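Long-range contacts in neutral ceramidase (Pseudomonas aeruginosa, PDB 2ZWS), which hydrolyses the N-acyl linkage of ceramides to give sphingosine and a free fatty acid, and also runs the reverse synthesis: residues A[540-545]-A[598-603]; A[560-565]-A[582-587]; A[614-619]-A[633-638]. All coordinates share one frame; numbering follows the deposited sequence. Where two conformers were deposited one is given.

Contact 1 of 3, residues A[540-545]-A[598-603]; sequences VTVAFV and ATISWS
Val540 O takes one hydrogen bond and one weaker CA-H contact from the facing strand. Trp602 N donates to it over 2.8 Å, and Ser601 CA comes within 3.0 Å of the same oxygen. Val540 N answers with a bond to Trp602 O. Four more backbone bonds join Val542 with Ile600 and Phe544 with Ala598, both as hydrogen-bonded pairs. The straightest runs from Val542 N to Ile600 O, with 176° at the hydrogen.

The apolar side chains gather on the face of Val540, Val542, Phe544, Ala598, Ile600 and Trp602. Ile600 CD1 comes obliquely to Phe544 CE2 at 3.9 Å. A chi1 of -58° sets Val542 CG1 anti to the carbonyl carbon and leaves CG2 between that carbon and the backbone N. This second branch meets Ile600 CB at 4.1 Å. Val540 CG2 only grazes Trp602 CE3; the end of the indole leads away and meets Tyr613 and Phe639. On the other face Thr599 CG2 rests near Val542 O, 3.5 Å away.

Ile615 of the second sheet packs on Val540, Val542 and Ile600. This is a regular antiparallel ladder with one face in the core of a beta sandwich, consistent with the immunoglobulin-like fold of this C-terminal family.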
# COMPACT_ATOMS: atom_id res chain seq x y z
N VAL A 540 -17.62 -21.82 -9.32
CA VAL A 540 -16.93 -22.87 -10.10
C VAL A 540 -15.55 -23.10 -9.47
O VAL A 540 -14.80 -22.13 -9.28
CB VAL A 540 -16.75 -22.44 -11.58
CG1 VAL A 540 -16.04 -23.54 -12.42
CG2 VAL A 540 -18.09 -22.08 -12.21
N THR A 541 -15.22 -24.35 -9.13
CA THR A 541 -13.88 -24.67 -8.62
C THR A 541 -13.25 -25.77 -9.46
O THR A 541 -13.85 -26.84 -9.69
CB THR A 541 -13.83 -25.01 -7.08
OG1 THR A 541 -12.47 -25.15 -6.63
CG2 THR A 541 -14.56 -26.28 -6.79
N VAL A 542 -12.05 -25.48 -9.94
CA VAL A 542 -11.27 -26.43 -10.73
C VAL A 542 -9.84 -26.48 -10.19
O VAL A 542 -9.45 -25.67 -9.35
CB VAL A 542 -11.26 -26.04 -12.23
CG1 VAL A 542 -12.69 -25.97 -12.81
CG2 VAL A 542 -10.48 -24.72 -12.46
N ALA A 543 -9.04 -27.43 -10.70
CA ALA A 543 -7.68 -27.56 -10.17
C ALA A 543 -6.78 -28.22 -11.18
O ALA A 543 -7.25 -29.10 -11.93
CB ALA A 543 -7.67 -28.36 -8.86
N PHE A 544 -5.51 -27.84 -11.15
CA PHE A 544 -4.49 -28.29 -12.13
C PHE A 544 -3.20 -28.69 -11.43
O PHE A 544 -2.86 -28.14 -10.39
CB PHE A 544 -4.08 -27.13 -13.03
CG PHE A 544 -5.18 -26.56 -13.88
CD1 PHE A 544 -5.33 -26.94 -15.21
CD2 PHE A 544 -6.07 -25.63 -13.33
CE1 PHE A 544 -6.33 -26.38 -15.98
CE2 PHE A 544 -7.09 -25.09 -14.10
CZ PHE A 544 -7.21 -25.45 -15.44
N VAL A 545 -2.47 -29.65 -12.01
CA VAL A 545 -1.08 -29.95 -11.61
C VAL A 545 -0.26 -28.72 -11.99
O VAL A 545 -0.36 -28.24 -13.12
CB VAL A 545 -0.55 -31.18 -12.40
CG1 VAL A 545 0.90 -31.43 -12.09
CG2 VAL A 545 -1.39 -32.42 -12.09
N ALA A 598 -2.74 -26.11 -8.30
CA ALA A 598 -3.33 -24.78 -8.42
C ALA A 598 -4.83 -24.98 -8.39
O ALA A 598 -5.37 -25.65 -9.24
CB ALA A 598 -2.93 -24.16 -9.72
N THR A 599 -5.52 -24.40 -7.41
CA THR A 599 -6.97 -24.48 -7.34
C THR A 599 -7.49 -23.10 -7.72
O THR A 599 -7.05 -22.09 -7.15
CB THR A 599 -7.45 -24.86 -5.93
OG1 THR A 599 -6.86 -26.11 -5.53
CG2 THR A 599 -8.99 -24.99 -5.91
N ILE A 600 -8.37 -23.07 -8.70
CA ILE A 600 -8.88 -21.83 -9.26
C ILE A 600 -10.39 -21.82 -9.13
O ILE A 600 -11.07 -22.80 -9.44
CB ILE A 600 -8.44 -21.68 -10.72
CG1 ILE A 600 -6.93 -21.42 -10.78
CG2 ILE A 600 -9.25 -20.59 -11.41
CD1 ILE A 600 -6.31 -21.80 -12.11
N SER A 601 -10.92 -20.71 -8.64
CA SER A 601 -12.36 -20.61 -8.52
C SER A 601 -12.88 -19.36 -9.16
O SER A 601 -12.15 -18.35 -9.28
CB SER A 601 -12.77 -20.65 -7.05
OG SER A 601 -12.24 -19.56 -6.35
N TRP A 602 -14.14 -19.43 -9.57
CA TRP A 602 -14.84 -18.29 -10.17
C TRP A 602 -16.24 -18.23 -9.57
O TRP A 602 -17.04 -19.16 -9.74
CB TRP A 602 -14.93 -18.47 -11.68
CG TRP A 602 -15.60 -17.32 -12.42
CD1 TRP A 602 -15.51 -15.99 -12.13
CD2 TRP A 602 -16.44 -17.43 -13.59
NE1 TRP A 602 -16.24 -15.25 -13.07
CE2 TRP A 602 -16.83 -16.11 -13.95
CE3 TRP A 602 -16.92 -18.51 -14.37
CZ2 TRP A 602 -17.66 -15.83 -15.06
CZ3 TRP A 602 -17.74 -18.22 -15.50
CH2 TRP A 602 -18.09 -16.89 -15.82
N SER A 603 -16.54 -17.15 -8.86
CA SER A 603 -17.89 -16.91 -8.39
C SER A 603 -18.61 -16.12 -9.48
O SER A 603 -18.26 -14.97 -9.74
CB SER A 603 -17.84 -16.16 -7.07
OG SER A 603 -17.19 -16.96 -6.08

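Contact 2 of 3, residues A[560-565]-A[582-587]; sequences LEVVNI and WDTQYR. With MG (magnesium ion), chain C.
Tyr586 meets Leu560 through its CB, not through its flat ring. Leu560 CD2 stands 3.9 Å from Tyr586 CB, and the ring leads off to stack on Phe559. The same methyl lies 3.8 Å from Gln585 O, over the face of the peptide group that joins Gln585 to Tyr586, at its oxygen end.

The other branch of Leu560 serves Thr584. Leu560 CD1 touches Thr584 CG2 at 3.9 Å and comes about as near to Thr584 CB. The leucine has its second torsion at 91°, about 30° off staggered and probably slightly strained; one methyl meets Thr584 and the other Tyr586. Val562 CG2 adds a looser touch, 4.2 Å from Thr584 CG2. No hydrogen bond crosses. The axes of the short strand segments come no nearer than 8.8 Å, as for two sheets packed face to face.

Thr584 also holds the magnesium ion. Its backbone O binds the metal at 2.3 Å and its OG1 at 2.5 Å, closing a six-membered chelate ring. OG1 lies between the backbone N and the carbonyl carbon (chi1 64°), which brings both oxygens to the ion and leaves CG2 to the leucine and valine. Water 1 is a further ligand, and His37, Asp579 and Asp581 belong to the same site. Thr584 OG1 is also hydrogen-bonded to Thr578 O.

The metal probably polarises this hydroxyl and strengthens its bond to the carbonyl. One threonine thus has a polar side that binds magnesium and an apolar side buried between the sheets, which links the metal site to the hydrophobic core.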
# COMPACT_ATOMS: atom_id res chain seq x y z
N LEU A 560 -4.47 -17.40 -14.35
CA LEU A 560 -5.75 -17.97 -14.73
C LEU A 560 -6.51 -17.05 -15.66
O LEU A 560 -6.39 -15.83 -15.61
CB LEU A 560 -6.61 -18.27 -13.49
CG LEU A 560 -7.25 -17.09 -12.76
CD1 LEU A 560 -8.67 -16.76 -13.28
CD2 LEU A 560 -7.23 -17.30 -11.24
N GLU A 561 -7.35 -17.67 -16.47
CA GLU A 561 -8.27 -16.95 -17.34
C GLU A 561 -9.59 -17.70 -17.30
O GLU A 561 -9.59 -18.93 -17.35
CB GLU A 561 -7.73 -16.91 -18.77
CG GLU A 561 -6.63 -15.86 -18.98
CD GLU A 561 -5.95 -15.93 -20.36
OE1 GLU A 561 -6.19 -16.90 -21.12
OE2 GLU A 561 -5.15 -15.01 -20.65
N VAL A 562 -10.70 -16.96 -17.18
CA VAL A 562 -12.04 -17.49 -17.46
C VAL A 562 -12.36 -17.07 -18.87
O VAL A 562 -12.34 -15.87 -19.17
CB VAL A 562 -13.11 -16.94 -16.51
CG1 VAL A 562 -14.43 -17.62 -16.78
CG2 VAL A 562 -12.72 -17.21 -15.06
N VAL A 563 -12.63 -18.07 -19.71
CA VAL A 563 -12.77 -17.86 -21.15
C VAL A 563 -14.19 -18.17 -21.61
O VAL A 563 -14.70 -19.27 -21.35
CB VAL A 563 -11.74 -18.69 -21.95
CG1 VAL A 563 -11.87 -18.41 -23.46
CG2 VAL A 563 -10.32 -18.41 -21.50
N ASN A 564 -14.81 -17.19 -22.28
CA ASN A 564 -16.14 -17.29 -22.87
C ASN A 564 -16.01 -17.75 -24.33
O ASN A 564 -15.27 -17.13 -25.10
CB ASN A 564 -16.81 -15.91 -22.79
CG ASN A 564 -18.25 -15.88 -23.32
OD1 ASN A 564 -18.91 -16.92 -23.46
ND2 ASN A 564 -18.76 -14.68 -23.57
N ILE A 565 -16.69 -18.84 -24.69
CA ILE A 565 -16.67 -19.34 -26.08
C ILE A 565 -18.07 -19.35 -26.72
O ILE A 565 -18.31 -20.02 -27.74
CB ILE A 565 -16.01 -20.73 -26.22
CG1 ILE A 565 -16.54 -21.68 -25.13
CG2 ILE A 565 -14.49 -20.59 -26.19
CD1 ILE A 565 -16.06 -23.12 -25.26
N TRP A 582 -12.01 -9.61 -8.62
CA TRP A 582 -12.62 -9.98 -7.34
C TRP A 582 -13.29 -11.36 -7.37
O TRP A 582 -13.22 -12.09 -6.37
CB TRP A 582 -13.68 -8.93 -6.95
CG TRP A 582 -14.36 -9.23 -5.68
CD1 TRP A 582 -15.58 -9.82 -5.53
CD2 TRP A 582 -13.88 -8.95 -4.36
NE1 TRP A 582 -15.88 -9.93 -4.20
CE2 TRP A 582 -14.86 -9.40 -3.46
CE3 TRP A 582 -12.71 -8.36 -3.85
CZ2 TRP A 582 -14.72 -9.32 -2.08
CZ3 TRP A 582 -12.57 -8.25 -2.44
CH2 TRP A 582 -13.57 -8.74 -1.59
N ASP A 583 -13.92 -11.71 -8.50
CA ASP A 583 -14.73 -12.93 -8.60
C ASP A 583 -13.88 -14.20 -8.73
O ASP A 583 -14.43 -15.30 -8.69
CB ASP A 583 -15.69 -12.89 -9.78
CG ASP A 583 -16.75 -11.84 -9.62
OD1 ASP A 583 -17.13 -11.53 -8.47
OD2 ASP A 583 -17.21 -11.34 -10.66
N THR A 584 -12.56 -14.05 -8.91
CA THR A 584 -11.67 -15.23 -9.08
C THR A 584 -10.69 -15.36 -7.92
O THR A 584 -10.31 -14.36 -7.29
CB THR A 584 -10.86 -15.20 -10.40
OG1 THR A 584 -9.98 -14.07 -10.39
CG2 THR A 584 -11.78 -15.10 -11.57
N GLN A 585 -10.29 -16.61 -7.63
CA GLN A 585 -9.20 -16.87 -6.70
C GLN A 585 -8.27 -17.91 -7.29
O GLN A 585 -8.70 -18.79 -8.02
CB GLN A 585 -9.74 -17.35 -5.36
CG GLN A 585 -10.67 -16.31 -4.69
CD GLN A 585 -11.18 -16.68 -3.29
OE1 GLN A 585 -11.96 -15.93 -2.70
NE2 GLN A 585 -10.77 -17.81 -2.76
N TYR A 586 -6.99 -17.77 -6.94
CA TYR A 586 -5.92 -18.70 -7.30
C TYR A 586 -5.26 -19.13 -6.01
O TYR A 586 -4.84 -18.29 -5.22
CB TYR A 586 -4.89 -18.01 -8.21
CG TYR A 586 -3.53 -18.69 -8.24
CD1 TYR A 586 -3.32 -19.86 -8.98
CD2 TYR A 586 -2.44 -18.15 -7.52
CE1 TYR A 586 -2.07 -20.47 -9.02
CE2 TYR A 586 -1.18 -18.79 -7.52
CZ TYR A 586 -1.01 -19.93 -8.30
OH TYR A 586 0.24 -20.54 -8.28
N ARG A 587 -5.26 -20.44 -5.76
CA ARG A 587 -4.62 -20.99 -4.56
C ARG A 587 -3.60 -22.03 -4.95
O ARG A 587 -3.89 -22.89 -5.78
CB ARG A 587 -5.65 -21.62 -3.61
CG ARG A 587 -5.04 -21.96 -2.24
CD ARG A 587 -6.02 -22.52 -1.21
NE ARG A 587 -7.13 -21.61 -0.95
CZ ARG A 587 -7.13 -20.60 -0.08
NH1 ARG A 587 -6.06 -20.33 0.68
NH2 ARG A 587 -8.21 -19.84 0.02
MG MG C . -8.95 -12.91 -8.45
O HOH W 1 -7.12 -14.67 -8.47

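Contact 3 of 3, residues A[614-619]-A[633-638]; sequences YIRHYG and GGSTRS
Backbone bonds pair His617 with Gly634. His617 N reaches Gly634 O at 2.8 Å, and Gly634 N returns a longer bond of 3.1 Å to His617 O. Farther along, Thr636 N donates to Ile615 O. Ser635 and Arg616 supply CA-H contacts to Ile615 O and Gly634 O, respectively.

A side chain then takes over from the backbone. Ile615 N donates to Thr636 OG1 over 3.1 Å, almost straight at 172°. OG1 sits between its own backbone N and carbonyl carbon (chi1 69°), which turns it to the neighbouring strand. Thr636 OG1 donates a hydrogen bond to Arg637 O at 2.8 Å, so the hydroxyl accepts one bond and donates another.

Packing is lighter. Ser635 OG lies against the extended Arg616 chain, 3.5 Å from Arg616 CG, and obliquely to the Tyr614 ring, 3.7 Å from Tyr614 CE2. This oxygen also hydrogen-bonds a bound glycerol. Tyr614 CB rests 3.7 Å from Thr636 O. Ile615 and Thr636 both touch Val542 of the facing sheet. His617 packs on that sheet too, and its ND1 is hydrogen-bonded to Phe559 O.

The segment 633-638 belongs to a region required for correct folding and localization. The whole is an antiparallel beta hairpin of strands 611-622 and 629-642, with regular pairing at Gly634 and a threonine hydroxyl standing in for a carbonyl at Thr636.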
# COMPACT_ATOMS: atom_id res chain seq x y z
N TYR A 614 -14.71 -21.93 -20.25
CA TYR A 614 -13.75 -22.84 -19.64
C TYR A 614 -12.71 -22.05 -18.87
O TYR A 614 -12.67 -20.82 -18.96
CB TYR A 614 -13.10 -23.75 -20.68
CG TYR A 614 -12.21 -23.08 -21.71
CD1 TYR A 614 -12.73 -22.64 -22.94
CD2 TYR A 614 -10.85 -22.93 -21.48
CE1 TYR A 614 -11.90 -22.05 -23.89
CE2 TYR A 614 -10.02 -22.36 -22.43
CZ TYR A 614 -10.56 -21.91 -23.63
OH TYR A 614 -9.72 -21.35 -24.56
N ILE A 615 -11.88 -22.73 -18.10
CA ILE A 615 -10.84 -22.06 -17.32
C ILE A 615 -9.46 -22.52 -17.79
O ILE A 615 -9.22 -23.72 -17.95
CB ILE A 615 -11.07 -22.28 -15.79
CG1 ILE A 615 -12.34 -21.54 -15.33
CG2 ILE A 615 -9.84 -21.84 -14.97
CD1 ILE A 615 -12.80 -21.88 -13.92
N ARG A 616 -8.58 -21.56 -18.05
CA ARG A 616 -7.20 -21.83 -18.41
C ARG A 616 -6.26 -21.46 -17.26
O ARG A 616 -6.42 -20.40 -16.61
CB ARG A 616 -6.84 -21.07 -19.69
CG ARG A 616 -5.48 -21.36 -20.25
CD ARG A 616 -5.37 -20.89 -21.69
NE ARG A 616 -4.01 -21.10 -22.19
CZ ARG A 616 -3.62 -20.83 -23.43
NH1 ARG A 616 -2.37 -21.05 -23.79
NH2 ARG A 616 -4.49 -20.33 -24.30
N HIS A 617 -5.26 -22.31 -17.03
CA HIS A 617 -4.23 -22.06 -16.04
C HIS A 617 -2.87 -21.86 -16.71
O HIS A 617 -2.53 -22.57 -17.64
CB HIS A 617 -4.15 -23.21 -15.02
CG HIS A 617 -2.94 -23.17 -14.14
ND1 HIS A 617 -2.62 -22.08 -13.35
CD2 HIS A 617 -2.02 -24.13 -13.86
CE1 HIS A 617 -1.52 -22.36 -12.66
NE2 HIS A 617 -1.14 -23.58 -12.96
N TYR A 618 -2.13 -20.85 -16.25
CA TYR A 618 -0.75 -20.62 -16.65
C TYR A 618 0.13 -20.66 -15.41
O TYR A 618 -0.22 -20.04 -14.41
CB TYR A 618 -0.60 -19.23 -17.27
CG TYR A 618 -1.46 -18.93 -18.47
CD1 TYR A 618 -0.93 -19.02 -19.75
CD2 TYR A 618 -2.78 -18.51 -18.33
CE1 TYR A 618 -1.69 -18.72 -20.86
CE2 TYR A 618 -3.56 -18.19 -19.44
CZ TYR A 618 -3.00 -18.31 -20.71
OH TYR A 618 -3.74 -18.00 -21.84
N GLY A 619 1.25 -21.37 -15.47
CA GLY A 619 2.20 -21.45 -14.36
C GLY A 619 3.62 -21.67 -14.87
O GLY A 619 3.87 -21.56 -16.08
N GLY A 633 1.01 -25.12 -18.52
CA GLY A 633 -0.37 -24.67 -18.59
C GLY A 633 -1.34 -25.75 -18.96
O GLY A 633 -0.94 -26.83 -19.38
N GLY A 634 -2.63 -25.44 -18.81
CA GLY A 634 -3.69 -26.41 -19.09
C GLY A 634 -5.03 -25.71 -19.17
O GLY A 634 -5.18 -24.58 -18.70
N SER A 635 -6.02 -26.39 -19.74
CA SER A 635 -7.37 -25.85 -19.86
C SER A 635 -8.39 -26.90 -19.46
O SER A 635 -8.21 -28.08 -19.78
CB SER A 635 -7.65 -25.39 -21.29
OG SER A 635 -6.94 -24.19 -21.58
N THR A 636 -9.44 -26.49 -18.74
CA THR A 636 -10.53 -27.40 -18.38
C THR A 636 -11.41 -27.67 -19.59
O THR A 636 -11.34 -26.96 -20.61
CB THR A 636 -11.45 -26.87 -17.23
OG1 THR A 636 -12.21 -25.76 -17.71
CG2 THR A 636 -10.64 -26.45 -16.01
N ARG A 637 -12.24 -28.69 -19.48
CA ARG A 637 -13.33 -28.86 -20.42
C ARG A 637 -14.30 -27.68 -20.26
O ARG A 637 -14.26 -26.98 -19.24
CB ARG A 637 -14.04 -30.19 -20.17
CG ARG A 637 -14.79 -30.24 -18.86
CD ARG A 637 -15.33 -31.62 -18.62
NE ARG A 637 -16.09 -31.67 -17.39
CZ ARG A 637 -16.30 -32.78 -16.69
NH1 ARG A 637 -15.79 -33.93 -17.10
NH2 ARG A 637 -17.01 -32.73 -15.58
N SER A 638 -15.15 -27.45 -21.25
CA SER A 638 -16.15 -26.40 -21.11
C SER A 638 -17.26 -26.75 -20.10
O SER A 638 -17.52 -27.93 -19.81
CB SER A 638 -16.77 -26.04 -22.46
OG SER A 638 -17.61 -27.09 -22.89

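In the fold
From the N terminus, strand 539-545 comes first and pairs with 595-603 to close contact 1. In between, the chain forms 560-566 and 574-578 in the second sheet, then returns to the first as 584-591, so contact 2 falls within the span of contact 1. Contact 3 follows in series and closes the last hairpin. Contact 1 lies within one sheet, contact 3 within the other, and contact 2 bridges the two. Thr599 N probably bonds Arg587 O, joining contacts 1 and 2 edge to edge. Val563 N and Tyr614 O probably do the same for contacts 2 and 3. Phe544 packs on His617 and Thr636, joining contacts 1 and 3 across the sandwich.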